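Local coordinates for protein 4-hydroxy-3-methylbut-2-enyl diphosphate reductase (Aquifex aeolicus, PDB 3DNF) that catalyses the last step of the non-mevalonate isoprenoid pathway, reducing (E)-4-hydroxy-3-methylbut-2-enyl diphosphate to isopentenyl and dimethylallyl diphosphate with an iron-sulfur cluster, at residues L37-H42 against I70-G75; K100-A105 against G160-T165; E104-L109 against G132-C137; F115-G120 against G151-H156; G120-P125 against V143-E148. All coordinates share one frame; numbering follows the deposited sequence. Where two conformers were deposited one is given.

In the fold
Contact 1 belongs to the sheet of strands 34-36 and 68-71; contacts 2 to 5 all lie in or against the sheet of strands 115-119, 141-144 and 158-163. Contacts 2 and 4 are buried and rest on apolar side chains and rings: contact 2 sets helix 97-111 on one face of that sheet, and contact 4 lays the 151-156 segment on the other. Contact 3, partly buried, uses the same helix 97-111, pairing it with helix 125-136 through apolar groups and two cysteines. Contacts 1 and 5, also partly buried, are polar, water-bridged joins of loops at strand ends, and both include histidines predicted to bind the substrate. Contact 2 reaches the cluster through Thr-165.

Contact 1: L37-H42 against I70-G75; sequences LGPIIH and IIRSHG
Arg-72 reaches the backbone of Leu-37 and Pro-39 because its CG stands anti to its own carbonyl carbon (chi1 -59°) and the chain then bends at CD (chi3 -64°). This brings the guanidinium beneath the carbonyl of Leu-37, whose O lies over one face toward the rim, while Arg-72 NH1 donates to Pro-39 O at 2.7 Å with an N-H...O angle of 149°. The Pro-39 ring comes close as well, its CD 3.5 Å from Arg-72 NH1. Arg-72 NH2 holds His-74 by NE2 (2.8 Å), meeting the imidazole edge in its plane, and His-74 ND1 donates to Gly-75 O. Arg-72 thus ties the 37-42 loop to a histidine predicted to bind the diphosphate substrate. One water links Leu-37 O to Arg-72 N; a second joins Ile-40 O to Ser-73 N. Leu-37 CD1 packs alongside Ile-71 CG1 at 4.0 Å, and Leu-37 N bonds to Ile-70 O at 2.9 Å. That last bond extends the parallel pairing of strand 34-36 with strand 68-71, which lies between strands 34-36 and 90-93; helix 14-26 packs on Ile-70, and helix 44-53 takes Pro-39 and Ile-40.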
# COMPACT_ATOMS: atom_id res chain seq x y z
N LEU B 37 1.60 5.42 -35.97
CA LEU B 37 0.18 5.47 -35.64
C LEU B 37 -0.07 6.66 -34.71
O LEU B 37 0.05 6.53 -33.48
CB LEU B 37 -0.24 4.17 -34.97
CG LEU B 37 -0.40 2.94 -35.83
CD1 LEU B 37 -0.74 1.74 -34.91
CD2 LEU B 37 -1.53 3.18 -36.85
N GLY B 38 -0.39 7.79 -35.32
CA GLY B 38 -0.44 9.10 -34.66
C GLY B 38 0.99 9.66 -34.61
O GLY B 38 1.95 8.93 -34.91
N PRO B 39 1.15 10.92 -34.20
CA PRO B 39 2.50 11.51 -34.10
C PRO B 39 3.32 10.77 -33.04
O PRO B 39 2.81 10.44 -31.96
CB PRO B 39 2.21 12.94 -33.67
CG PRO B 39 0.93 12.85 -32.94
CD PRO B 39 0.12 11.87 -33.74
N ILE B 40 4.59 10.52 -33.32
CA ILE B 40 5.35 9.60 -32.47
C ILE B 40 5.59 10.15 -31.05
O ILE B 40 5.76 9.36 -30.11
CB ILE B 40 6.70 9.24 -33.11
CG1 ILE B 40 7.32 8.06 -32.38
CG2 ILE B 40 7.60 10.45 -33.22
CD1 ILE B 40 8.25 7.21 -33.28
N ILE B 41 5.65 11.47 -30.94
CA ILE B 41 5.81 12.21 -29.68
C ILE B 41 5.14 13.56 -29.84
O ILE B 41 4.90 14.01 -30.98
CB ILE B 41 7.30 12.43 -29.28
CG1 ILE B 41 8.11 13.14 -30.39
CG2 ILE B 41 7.93 11.11 -28.82
CD1 ILE B 41 9.26 13.95 -29.84
N HIS B 42 4.83 14.23 -28.72
CA HIS B 42 4.26 15.58 -28.82
C HIS B 42 5.36 16.63 -28.93
O HIS B 42 5.66 17.34 -27.98
CB HIS B 42 3.26 15.88 -27.70
CG HIS B 42 2.01 15.05 -27.78
ND1 HIS B 42 1.61 14.42 -28.95
CD2 HIS B 42 1.07 14.75 -26.85
CE1 HIS B 42 0.48 13.76 -28.73
NE2 HIS B 42 0.13 13.95 -27.47
N ILE B 70 3.76 1.93 -37.49
CA ILE B 70 4.56 1.82 -36.25
C ILE B 70 3.72 2.12 -35.01
O ILE B 70 3.17 3.25 -34.83
CB ILE B 70 5.83 2.70 -36.30
CG1 ILE B 70 6.67 2.31 -37.55
CG2 ILE B 70 6.66 2.56 -35.00
CD1 ILE B 70 7.41 3.48 -38.14
N ILE B 71 3.59 1.11 -34.16
CA ILE B 71 2.83 1.27 -32.88
C ILE B 71 3.70 2.15 -31.95
O ILE B 71 4.87 1.85 -31.80
CB ILE B 71 2.56 -0.08 -32.23
CG1 ILE B 71 1.69 -0.94 -33.18
CG2 ILE B 71 1.91 0.10 -30.78
CD1 ILE B 71 1.36 -2.34 -32.65
N ARG B 72 3.10 3.18 -31.33
CA ARG B 72 3.88 4.08 -30.51
C ARG B 72 4.27 3.43 -29.19
O ARG B 72 3.76 2.35 -28.83
CB ARG B 72 3.13 5.40 -30.27
CG ARG B 72 2.77 6.17 -31.57
CD ARG B 72 2.23 7.53 -31.25
NE ARG B 72 0.96 7.50 -30.50
CZ ARG B 72 0.11 8.52 -30.44
NH1 ARG B 72 0.35 9.63 -31.12
NH2 ARG B 72 -1.01 8.42 -29.73
N SER B 73 5.19 4.09 -28.49
CA SER B 73 5.78 3.57 -27.26
C SER B 73 4.73 3.23 -26.19
O SER B 73 5.01 2.40 -25.33
CB SER B 73 6.81 4.55 -26.70
OG SER B 73 6.14 5.75 -26.31
N HIS B 74 3.56 3.85 -26.26
CA HIS B 74 2.45 3.60 -25.31
C HIS B 74 1.65 2.34 -25.61
O HIS B 74 0.88 1.87 -24.77
CB HIS B 74 1.55 4.86 -25.08
CG HIS B 74 0.82 5.36 -26.29
ND1 HIS B 74 0.07 4.54 -27.11
CD2 HIS B 74 0.66 6.62 -26.77
CE1 HIS B 74 -0.47 5.25 -28.07
NE2 HIS B 74 -0.15 6.52 -27.88
N GLY B 75 1.85 1.76 -26.79
CA GLY B 75 1.13 0.52 -27.08
C GLY B 75 -0.33 0.72 -27.48
O GLY B 75 -0.88 1.86 -27.46
O HOH W 1 0.27 3.92 -31.52
O HOH W 2 6.38 6.64 -29.27

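Contact 2: K100-A105 against G160-T165; sequences KAVHEA and GIVAQT. With F3S (Fe3-s4 cluster), chain E.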
# COMPACT_ATOMS: atom_id res chain seq x y z
N LYS B 100 5.11 -2.98 -22.14
CA LYS B 100 4.86 -4.40 -22.29
C LYS B 100 4.89 -5.17 -20.96
O LYS B 100 4.14 -6.12 -20.78
CB LYS B 100 5.82 -5.07 -23.26
CG LYS B 100 5.65 -4.69 -24.77
CD LYS B 100 4.20 -4.85 -25.33
CE LYS B 100 3.64 -6.22 -25.10
NZ LYS B 100 2.26 -6.30 -25.60
N ALA B 101 5.74 -4.74 -20.04
CA ALA B 101 5.76 -5.36 -18.72
C ALA B 101 4.44 -5.14 -17.94
O ALA B 101 4.06 -5.97 -17.12
CB ALA B 101 6.94 -4.86 -17.92
N VAL B 102 3.79 -3.99 -18.12
CA VAL B 102 2.46 -3.78 -17.52
C VAL B 102 1.47 -4.75 -18.13
O VAL B 102 0.62 -5.33 -17.43
CB VAL B 102 1.95 -2.33 -17.68
CG1 VAL B 102 0.68 -2.12 -16.87
CG2 VAL B 102 3.03 -1.31 -17.29
N HIS B 103 1.50 -4.89 -19.46
CA HIS B 103 0.62 -5.87 -20.14
C HIS B 103 0.81 -7.30 -19.56
O HIS B 103 -0.19 -8.03 -19.29
CB HIS B 103 0.97 -5.93 -21.61
CG HIS B 103 0.75 -4.65 -22.35
ND1 HIS B 103 1.09 -4.50 -23.67
CD2 HIS B 103 0.23 -3.46 -21.95
CE1 HIS B 103 0.79 -3.27 -24.07
NE2 HIS B 103 0.24 -2.63 -23.05
N GLU B 104 2.07 -7.67 -19.37
CA GLU B 104 2.43 -8.97 -18.80
C GLU B 104 1.88 -9.09 -17.37
O GLU B 104 1.31 -10.12 -17.00
CB GLU B 104 3.94 -9.17 -18.84
CG GLU B 104 4.47 -9.38 -20.27
CD GLU B 104 5.99 -9.15 -20.41
OE1 GLU B 104 6.73 -9.26 -19.39
OE2 GLU B 104 6.45 -8.87 -21.56
N ALA B 105 2.02 -8.02 -16.60
CA ALA B 105 1.70 -8.02 -15.17
C ALA B 105 0.20 -8.18 -14.98
O ALA B 105 -0.25 -8.91 -14.06
CB ALA B 105 2.15 -6.74 -14.51
N GLY B 160 -4.98 -7.17 -7.11
CA GLY B 160 -3.64 -6.92 -7.67
C GLY B 160 -3.51 -5.53 -8.24
O GLY B 160 -4.34 -5.08 -9.05
N ILE B 161 -2.39 -4.85 -7.91
CA ILE B 161 -2.25 -3.47 -8.25
C ILE B 161 -1.04 -3.25 -9.13
O ILE B 161 0.07 -3.68 -8.77
CB ILE B 161 -2.19 -2.58 -6.98
CG1 ILE B 161 -3.42 -2.86 -6.12
CG2 ILE B 161 -2.10 -1.07 -7.31
CD1 ILE B 161 -3.39 -2.21 -4.75
N VAL B 162 -1.29 -2.59 -10.27
CA VAL B 162 -0.20 -2.15 -11.16
C VAL B 162 -0.32 -0.64 -11.44
O VAL B 162 -1.29 0.01 -11.00
CB VAL B 162 -0.15 -2.96 -12.48
CG1 VAL B 162 0.14 -4.42 -12.16
CG2 VAL B 162 -1.40 -2.76 -13.28
N ALA B 163 0.68 -0.07 -12.13
CA ALA B 163 0.70 1.37 -12.39
C ALA B 163 0.91 1.65 -13.87
O ALA B 163 1.62 0.93 -14.59
CB ALA B 163 1.80 2.07 -11.59
N GLN B 164 0.26 2.70 -14.33
CA GLN B 164 0.65 3.33 -15.58
C GLN B 164 2.13 3.72 -15.40
O GLN B 164 2.55 4.14 -14.32
CB GLN B 164 -0.23 4.54 -15.82
CG GLN B 164 -0.01 5.23 -17.17
CD GLN B 164 -0.75 6.55 -17.26
OE1 GLN B 164 -1.50 6.91 -16.36
NE2 GLN B 164 -0.54 7.29 -18.36
N THR B 165 2.95 3.51 -16.44
CA THR B 165 4.42 3.72 -16.31
C THR B 165 4.81 5.11 -15.78
O THR B 165 5.81 5.26 -15.05
CB THR B 165 5.17 3.45 -17.62
OG1 THR B 165 4.72 4.35 -18.67
CG2 THR B 165 5.01 1.94 -18.08
FE1 F3S E . 9.67 4.85 -19.25
FE3 F3S E . 9.22 3.50 -21.55
FE4 F3S E . 9.70 5.91 -21.43
S1 F3S E . 7.97 3.43 -19.65
S2 F3S E . 9.34 7.08 -19.63
S3 F3S E . 11.19 4.44 -20.90
S4 F3S E . 8.56 5.08 -23.09
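No flat side chain joins Val-102 to Val-162; the imidazole of His-103, next to Val-102 on the helix, receives Lys-100 NZ at its edge, in plane, at 2.9 Å from ND1, and stacks with the ring of Tyr-133. The contact itself is made of methyl groups. Helix 100-105 runs antiparallel to strand 160-163, at 170°, with the axes 9.1 Å apart. Val-102 splits its branches: CG1 approaches Val-162 CG2 at 4.2 Å, whereas CG2, anti to the carbonyl carbon, meets Thr-165 CG2 at 3.9 Å and rests near Ala-163 O. One turn on, Ala-105 CB touches Val-162 CG1 at 3.9 Å. Shortening Val-102 to an alanine would probably leave a gap beside Thr-165 CG2 and give that side chain more freedom beside the cluster. Thr-165 turns its CB toward S1 of the Fe3-S4 cluster (3.5 Å), and its OG1 is hydrogen-bonded to Glu-126, the predicted proton donor. The methyl of Thr-165, a predicted substrate ligand, thus lies against the apolar side of the helix while its hydroxyl is engaged with Glu-126, and this one side chain joins the hydrophobic layer to the cluster site.

Contact 3: E104-L109 against G132-C137; sequences EAVCQL and GYLRAC
Helix 104-109 and helix 132-136, in touch through Val-106 and Leu-134, run in the same general direction, crossing at -31° with their axes 8.6 Å apart. The backbones come nearest at Val-106 and Leu-134, and again at Cys-107 and Cys-137, the latter being the first residue to leave helical geometry at the end of its helix. Val-106 faces the other helix with CG2, which sits between its own N and carbonyl carbon and lies 3.9 Å from Leu-134 N. Leu-134 reaches back with CD1, 4.1 Å from Val-106 CB, and Tyr-133 adds its CB at 4.3 Å from Val-106 CG2. Beyond that CB the Tyr-133 ring leads away from helix 104-109. The cysteines close the end of the contact. With Cys-137 SG likewise between backbone N and carbonyl carbon (chi1 71°), its sulfur comes over the start of the Cys-107 side chain, 3.6 Å from Cys-107 CA. Cys-107 SG in turn meets Cys-137 CB at 3.3 Å and lies 3.5 Å from Tyr-133 O. These two residues form a disulfide in this crystal structure, but in the conformer described here Cys-107 SG and Cys-137 SG are 3.1 Å apart, longer than a covalent S-S bond. Cys-137 has a second conformer, to which the bonded form probably belongs. Chemically, the interface combines apolar packing over Val-106 and Leu-134 with the disulfide, a covalent link between the two helices where helix 125-136 ends, though its bonded geometry is not that of this conformer.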
# COMPACT_ATOMS: atom_id res chain seq x y z
N GLU B 104 2.07 -7.67 -19.37
CA GLU B 104 2.43 -8.97 -18.80
C GLU B 104 1.88 -9.09 -17.37
O GLU B 104 1.31 -10.12 -17.00
CB GLU B 104 3.94 -9.17 -18.84
CG GLU B 104 4.47 -9.38 -20.27
CD GLU B 104 5.99 -9.15 -20.41
OE1 GLU B 104 6.73 -9.26 -19.39
OE2 GLU B 104 6.45 -8.87 -21.56
N ALA B 105 2.02 -8.02 -16.60
CA ALA B 105 1.70 -8.02 -15.17
C ALA B 105 0.20 -8.18 -14.98
O ALA B 105 -0.25 -8.91 -14.06
CB ALA B 105 2.15 -6.74 -14.51
N VAL B 106 -0.60 -7.51 -15.81
CA VAL B 106 -2.07 -7.65 -15.59
C VAL B 106 -2.51 -9.06 -15.91
O VAL B 106 -3.41 -9.64 -15.23
CB VAL B 106 -2.93 -6.57 -16.27
CG1 VAL B 106 -2.59 -5.14 -15.75
CG2 VAL B 106 -2.86 -6.68 -17.81
N CYS B 107 -1.85 -9.67 -16.87
CA CYS B 107 -2.20 -11.05 -17.19
C CYS B 107 -1.73 -12.07 -16.13
O CYS B 107 -2.45 -13.01 -15.83
CB CYS B 107 -1.73 -11.44 -18.58
SG CYS B 107 -2.56 -10.43 -19.89
N GLN B 108 -0.53 -11.87 -15.61
CA GLN B 108 -0.01 -12.66 -14.51
C GLN B 108 -0.94 -12.57 -13.31
O GLN B 108 -1.30 -13.61 -12.76
CB GLN B 108 1.41 -12.23 -14.16
CG GLN B 108 1.98 -13.02 -12.98
CD GLN B 108 3.17 -12.32 -12.37
OE1 GLN B 108 3.79 -11.46 -12.99
NE2 GLN B 108 3.48 -12.66 -11.13
N LEU B 109 -1.34 -11.34 -12.92
CA LEU B 109 -2.22 -11.16 -11.80
C LEU B 109 -3.58 -11.86 -12.01
O LEU B 109 -4.15 -12.44 -11.07
CB LEU B 109 -2.40 -9.65 -11.51
CG LEU B 109 -1.19 -8.91 -10.87
CD1 LEU B 109 -1.49 -7.40 -10.85
CD2 LEU B 109 -0.85 -9.40 -9.46
N GLY B 132 -6.94 -3.43 -22.65
CA GLY B 132 -7.14 -4.38 -23.75
C GLY B 132 -6.44 -5.71 -23.48
O GLY B 132 -6.97 -6.78 -23.80
N TYR B 133 -5.25 -5.66 -22.88
CA TYR B 133 -4.56 -6.89 -22.47
C TYR B 133 -5.30 -7.62 -21.33
O TYR B 133 -5.39 -8.85 -21.32
CB TYR B 133 -3.10 -6.57 -22.13
CG TYR B 133 -2.33 -6.54 -23.40
CD1 TYR B 133 -2.20 -5.37 -24.14
CD2 TYR B 133 -1.83 -7.74 -23.93
CE1 TYR B 133 -1.51 -5.36 -25.37
CE2 TYR B 133 -1.15 -7.76 -25.16
CZ TYR B 133 -1.01 -6.57 -25.88
OH TYR B 133 -0.32 -6.58 -27.09
N LEU B 134 -5.81 -6.83 -20.38
CA LEU B 134 -6.53 -7.40 -19.25
C LEU B 134 -7.76 -8.12 -19.79
O LEU B 134 -8.06 -9.26 -19.39
CB LEU B 134 -6.98 -6.29 -18.28
CG LEU B 134 -7.76 -6.74 -17.02
CD1 LEU B 134 -6.91 -7.64 -16.09
CD2 LEU B 134 -8.31 -5.54 -16.28
N ARG B 135 -8.46 -7.47 -20.72
CA ARG B 135 -9.64 -8.08 -21.31
C ARG B 135 -9.27 -9.36 -22.10
O ARG B 135 -9.97 -10.38 -21.98
CB ARG B 135 -10.37 -7.05 -22.20
CG ARG B 135 -11.47 -7.64 -23.12
CD ARG B 135 -12.25 -6.55 -23.88
NE ARG B 135 -11.36 -5.68 -24.63
CZ ARG B 135 -11.09 -4.40 -24.34
NH1 ARG B 135 -11.70 -3.80 -23.31
NH2 ARG B 135 -10.24 -3.71 -25.11
N ALA B 136 -8.16 -9.29 -22.83
CA ALA B 136 -7.70 -10.42 -23.66
C ALA B 136 -7.38 -11.68 -22.86
O ALA B 136 -7.58 -12.81 -23.31
CB ALA B 136 -6.50 -10.00 -24.50
N CYS B 137 -6.89 -11.49 -21.65
CA CYS B 137 -6.53 -12.63 -20.82
C CYS B 137 -7.65 -13.00 -19.85
O CYS B 137 -7.45 -13.74 -18.89
CB CYS B 137 -5.23 -12.40 -20.08
SG CYS B 137 -5.41 -11.18 -18.81

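Contact 4: F115-G120 against G151-H156; sequences FVVLVG and GEALKH
The rings of Phe-115 and His-156 form an offset stack, their planes at 13° and their centroids 3.9 Å apart. Each side chain owes this to its first torsion: Phe-115 puts CG anti to its backbone N (chi1 177°), carrying the ring off the strand, and His-156 puts CG anti to its carbonyl carbon (chi1 -67°), which turns the imidazole back across the Phe-115 ring. The overlap is off-centre, with Phe-115 CD1 above His-156 CE1 at 3.3 Å. Phe-115 CB also sits over the imidazole face in a CH-pi contact, 3.9 Å from its centroid. A weak bond from His-156 ND1 to Glu-152 O (3.3 Å), at the ring edge, helps to fix the rotation of the imidazole. Past the stack, Phe-115 CE2 packs on Ala-153 CB at 3.8 Å, and CZ approaches Glu-152 CG. Glu-152, bent at chi2, turns its carboxylate to Lys-155, whose NZ makes a salt bridge to OE1 at 2.6 Å, on the syn side but tilted out of the carboxylate plane. Packing is also tight at Val-117, whose CG2 presses on Ala-153 CB at 3.3 Å, inside the usual van der Waals distance. The segment 151-156, a helix-like turn ahead of strand 158-163, thus sits on the face of the sheet toward which Phe-115 and Val-117 point. Strand 115-119 is hydrogen-bonded between strands 141-144 and 158-163; Val-119 continues the same face toward helix 169-182, while Val-116 points from the other face to helices 97-111 and 125-136.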
# COMPACT_ATOMS: atom_id res chain seq x y z
N PHE B 115 -8.35 -9.51 -8.74
CA PHE B 115 -9.08 -8.42 -9.40
C PHE B 115 -8.05 -7.28 -9.58
O PHE B 115 -7.39 -6.93 -8.64
CB PHE B 115 -10.20 -7.93 -8.49
CG PHE B 115 -10.98 -6.77 -9.05
CD1 PHE B 115 -12.05 -6.98 -9.91
CD2 PHE B 115 -10.65 -5.45 -8.69
CE1 PHE B 115 -12.79 -5.90 -10.43
CE2 PHE B 115 -11.38 -4.35 -9.20
CZ PHE B 115 -12.46 -4.58 -10.05
N VAL B 116 -7.91 -6.75 -10.78
CA VAL B 116 -6.78 -5.84 -11.08
C VAL B 116 -7.20 -4.37 -10.91
O VAL B 116 -8.19 -3.90 -11.46
CB VAL B 116 -6.20 -6.12 -12.48
CG1 VAL B 116 -5.13 -5.06 -12.88
CG2 VAL B 116 -5.55 -7.51 -12.49
N VAL B 117 -6.35 -3.62 -10.20
CA VAL B 117 -6.42 -2.19 -10.19
C VAL B 117 -5.23 -1.58 -10.95
O VAL B 117 -4.09 -1.91 -10.67
CB VAL B 117 -6.44 -1.71 -8.74
CG1 VAL B 117 -6.08 -0.22 -8.65
CG2 VAL B 117 -7.82 -2.00 -8.08
N LEU B 118 -5.53 -0.81 -11.97
CA LEU B 118 -4.49 -0.10 -12.75
C LEU B 118 -4.53 1.34 -12.27
O LEU B 118 -5.50 2.04 -12.54
CB LEU B 118 -4.80 -0.20 -14.25
CG LEU B 118 -3.97 0.57 -15.27
CD1 LEU B 118 -2.50 0.24 -15.09
CD2 LEU B 118 -4.48 0.19 -16.69
N VAL B 119 -3.47 1.80 -11.59
CA VAL B 119 -3.40 3.19 -11.14
C VAL B 119 -2.87 4.06 -12.29
O VAL B 119 -1.75 3.89 -12.78
CB VAL B 119 -2.53 3.37 -9.83
CG1 VAL B 119 -2.59 4.84 -9.36
CG2 VAL B 119 -2.99 2.41 -8.70
N GLY B 120 -3.73 4.93 -12.80
CA GLY B 120 -3.36 5.73 -13.97
C GLY B 120 -4.49 6.61 -14.46
O GLY B 120 -5.55 6.66 -13.85
N GLY B 151 -13.50 2.16 -4.72
CA GLY B 151 -14.73 1.49 -4.25
C GLY B 151 -14.98 0.09 -4.78
O GLY B 151 -15.21 -0.84 -4.01
N GLU B 152 -14.95 -0.07 -6.10
CA GLU B 152 -15.24 -1.36 -6.72
C GLU B 152 -14.20 -2.45 -6.36
O GLU B 152 -14.56 -3.61 -6.16
CB GLU B 152 -15.39 -1.21 -8.23
CG GLU B 152 -15.82 -2.47 -8.98
CD GLU B 152 -17.30 -2.79 -8.81
OE1 GLU B 152 -18.05 -1.96 -8.24
OE2 GLU B 152 -17.70 -3.90 -9.24
N ALA B 153 -12.92 -2.07 -6.26
CA ALA B 153 -11.89 -3.01 -5.86
C ALA B 153 -12.09 -3.50 -4.42
O ALA B 153 -11.74 -4.64 -4.11
CB ALA B 153 -10.43 -2.40 -6.08
N LEU B 154 -12.68 -2.66 -3.57
CA LEU B 154 -12.91 -3.03 -2.16
C LEU B 154 -13.96 -4.13 -1.97
O LEU B 154 -14.08 -4.70 -0.88
CB LEU B 154 -13.24 -1.80 -1.32
CG LEU B 154 -12.24 -0.62 -1.38
CD1 LEU B 154 -12.57 0.38 -0.27
CD2 LEU B 154 -10.74 -1.06 -1.32
N LYS B 155 -14.68 -4.44 -3.04
CA LYS B 155 -15.67 -5.52 -3.06
C LYS B 155 -15.00 -6.88 -3.16
O LYS B 155 -15.63 -7.91 -2.91
CB LYS B 155 -16.63 -5.33 -4.24
CG LYS B 155 -17.54 -4.12 -4.12
CD LYS B 155 -18.34 -3.97 -5.40
CE LYS B 155 -19.30 -2.81 -5.29
NZ LYS B 155 -19.95 -2.58 -6.61
N HIS B 156 -13.71 -6.90 -3.49
CA HIS B 156 -13.01 -8.15 -3.74
C HIS B 156 -12.07 -8.48 -2.59
O HIS B 156 -11.56 -7.57 -1.93
CB HIS B 156 -12.23 -8.05 -5.06
CG HIS B 156 -13.12 -7.96 -6.25
ND1 HIS B 156 -13.66 -6.78 -6.69
CD2 HIS B 156 -13.63 -8.93 -7.04
CE1 HIS B 156 -14.47 -7.01 -7.71
NE2 HIS B 156 -14.45 -8.31 -7.96

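Contact 5: G120-P125 against V143-E148; sequences GEKNHP and VVETLE
The loop 120-125, touching Val-143 and Glu-145, links strand to helix in a beta-alpha-beta unit: strand 115-119, helix 125-136 and the parallel strand 141-144. Gly-120 leaves the first strand and donates from N to Val-144 O at 3.1 Å. Gly-120 O faces Val-143 CG1 and Glu-145 CB, each at 3.3 Å, and also accepts a CA-H contact from Glu-145. Glu-145 is extended, with CG anti to its N (chi1 -176°), and this lets the carboxylate reach the turn that runs from Glu-121 to His-124. There OE1 accepts the N-H of Lys-122 at 3.0 Å, nearly straight (160°) but from 51° above the carboxylate plane. A water donates to the same OE1 at 2.8 Å and accepts from Asn-123 N, so two successive amides of the turn are bound to one oxygen, one of them through water. The Lys-122 chain, itself extended, lays CG on Val-143 CG1 at 3.7 Å and carries NZ on to a salt bridge with Asp-149. Replacing Glu-145 with an alanine would probably leave the Lys-122 amide without its mate and the bridging water less firmly held, making the turn more mobile. His-124, predicted to bind the substrate diphosphate, occupies the N-cap of helix 125-136. That helix packs Val-127 and Leu-131 on Val-143, helix 169-182 meets Val-144 from the other face, and Gln-164, just after strand 158-163, accepts the Glu-121 N-H.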
# COMPACT_ATOMS: atom_id res chain seq x y z
N GLY B 120 -3.73 4.93 -12.80
CA GLY B 120 -3.36 5.73 -13.97
C GLY B 120 -4.49 6.61 -14.46
O GLY B 120 -5.55 6.66 -13.85
N GLU B 121 -4.24 7.26 -15.59
CA GLU B 121 -5.20 8.15 -16.24
C GLU B 121 -6.13 7.38 -17.19
O GLU B 121 -5.67 6.80 -18.19
CB GLU B 121 -4.43 9.25 -16.99
CG GLU B 121 -5.35 10.26 -17.66
CD GLU B 121 -4.63 11.33 -18.50
OE1 GLU B 121 -3.39 11.23 -18.73
OE2 GLU B 121 -5.33 12.26 -18.96
N LYS B 122 -7.43 7.35 -16.87
CA LYS B 122 -8.42 6.54 -17.63
C LYS B 122 -8.34 6.67 -19.15
O LYS B 122 -8.27 5.66 -19.87
CB LYS B 122 -9.85 6.83 -17.17
CG LYS B 122 -10.12 6.38 -15.74
CD LYS B 122 -11.53 6.67 -15.31
CE LYS B 122 -11.71 6.20 -13.88
NZ LYS B 122 -13.07 6.44 -13.37
N ASN B 123 -8.29 7.89 -19.65
CA ASN B 123 -8.31 8.08 -21.11
C ASN B 123 -6.93 8.08 -21.76
O ASN B 123 -6.80 8.38 -22.95
CB ASN B 123 -9.09 9.36 -21.47
CG ASN B 123 -9.77 9.28 -22.84
OD1 ASN B 123 -10.26 8.21 -23.25
ND2 ASN B 123 -9.81 10.41 -23.56
N HIS B 124 -5.89 7.74 -21.00
CA HIS B 124 -4.57 7.77 -21.60
C HIS B 124 -4.38 6.55 -22.48
O HIS B 124 -4.76 5.46 -22.08
CB HIS B 124 -3.46 7.84 -20.55
CG HIS B 124 -2.10 8.03 -21.15
ND1 HIS B 124 -1.43 9.23 -21.12
CD2 HIS B 124 -1.29 7.17 -21.81
CE1 HIS B 124 -0.27 9.11 -21.74
NE2 HIS B 124 -0.16 7.87 -22.17
N PRO B 125 -3.77 6.74 -23.68
CA PRO B 125 -3.54 5.56 -24.56
C PRO B 125 -2.80 4.35 -23.94
O PRO B 125 -3.10 3.18 -24.28
CB PRO B 125 -2.74 6.16 -25.73
CG PRO B 125 -3.10 7.63 -25.73
CD PRO B 125 -3.28 7.99 -24.28
N VAL B 143 -9.57 1.04 -13.62
CA VAL B 143 -8.57 2.13 -13.51
C VAL B 143 -8.89 2.99 -12.30
O VAL B 143 -10.05 3.36 -12.08
CB VAL B 143 -8.55 3.03 -14.78
CG1 VAL B 143 -7.44 4.13 -14.63
CG2 VAL B 143 -8.31 2.18 -16.01
N VAL B 144 -7.87 3.27 -11.49
CA VAL B 144 -8.01 4.16 -10.37
C VAL B 144 -7.24 5.44 -10.68
O VAL B 144 -6.01 5.45 -10.71
CB VAL B 144 -7.51 3.45 -9.05
CG1 VAL B 144 -7.34 4.52 -7.90
CG2 VAL B 144 -8.55 2.40 -8.59
N GLU B 145 -7.99 6.53 -10.89
CA GLU B 145 -7.38 7.80 -11.24
C GLU B 145 -7.42 8.76 -10.06
O GLU B 145 -6.53 9.60 -9.89
CB GLU B 145 -8.03 8.42 -12.48
CG GLU B 145 -7.32 9.69 -12.90
CD GLU B 145 -7.75 10.22 -14.25
OE1 GLU B 145 -8.41 9.47 -15.02
OE2 GLU B 145 -7.38 11.38 -14.54
N THR B 146 -8.46 8.61 -9.25
CA THR B 146 -8.56 9.32 -7.99
C THR B 146 -8.98 8.34 -6.91
O THR B 146 -9.45 7.24 -7.20
CB THR B 146 -9.54 10.53 -8.06
OG1 THR B 146 -10.89 10.04 -8.15
CG2 THR B 146 -9.23 11.42 -9.23
N LEU B 147 -8.84 8.74 -5.65
CA LEU B 147 -9.05 7.80 -4.56
C LEU B 147 -10.49 7.27 -4.52
O LEU B 147 -10.72 6.13 -4.11
CB LEU B 147 -8.61 8.43 -3.23
CG LEU B 147 -8.08 7.53 -2.10
CD1 LEU B 147 -7.02 6.51 -2.54
CD2 LEU B 147 -7.52 8.44 -1.01
N GLU B 148 -11.44 8.06 -5.01
CA GLU B 148 -12.85 7.66 -5.04
C GLU B 148 -13.10 6.47 -5.97
O GLU B 148 -14.08 5.74 -5.80
CB GLU B 148 -13.76 8.84 -5.43
CG GLU B 148 -14.35 9.58 -4.25
CD GLU B 148 -15.79 10.04 -4.51
OE1 GLU B 148 -16.09 10.50 -5.63
OE2 GLU B 148 -16.63 9.95 -3.57
O HOH W 3 -8.84 10.16 -17.70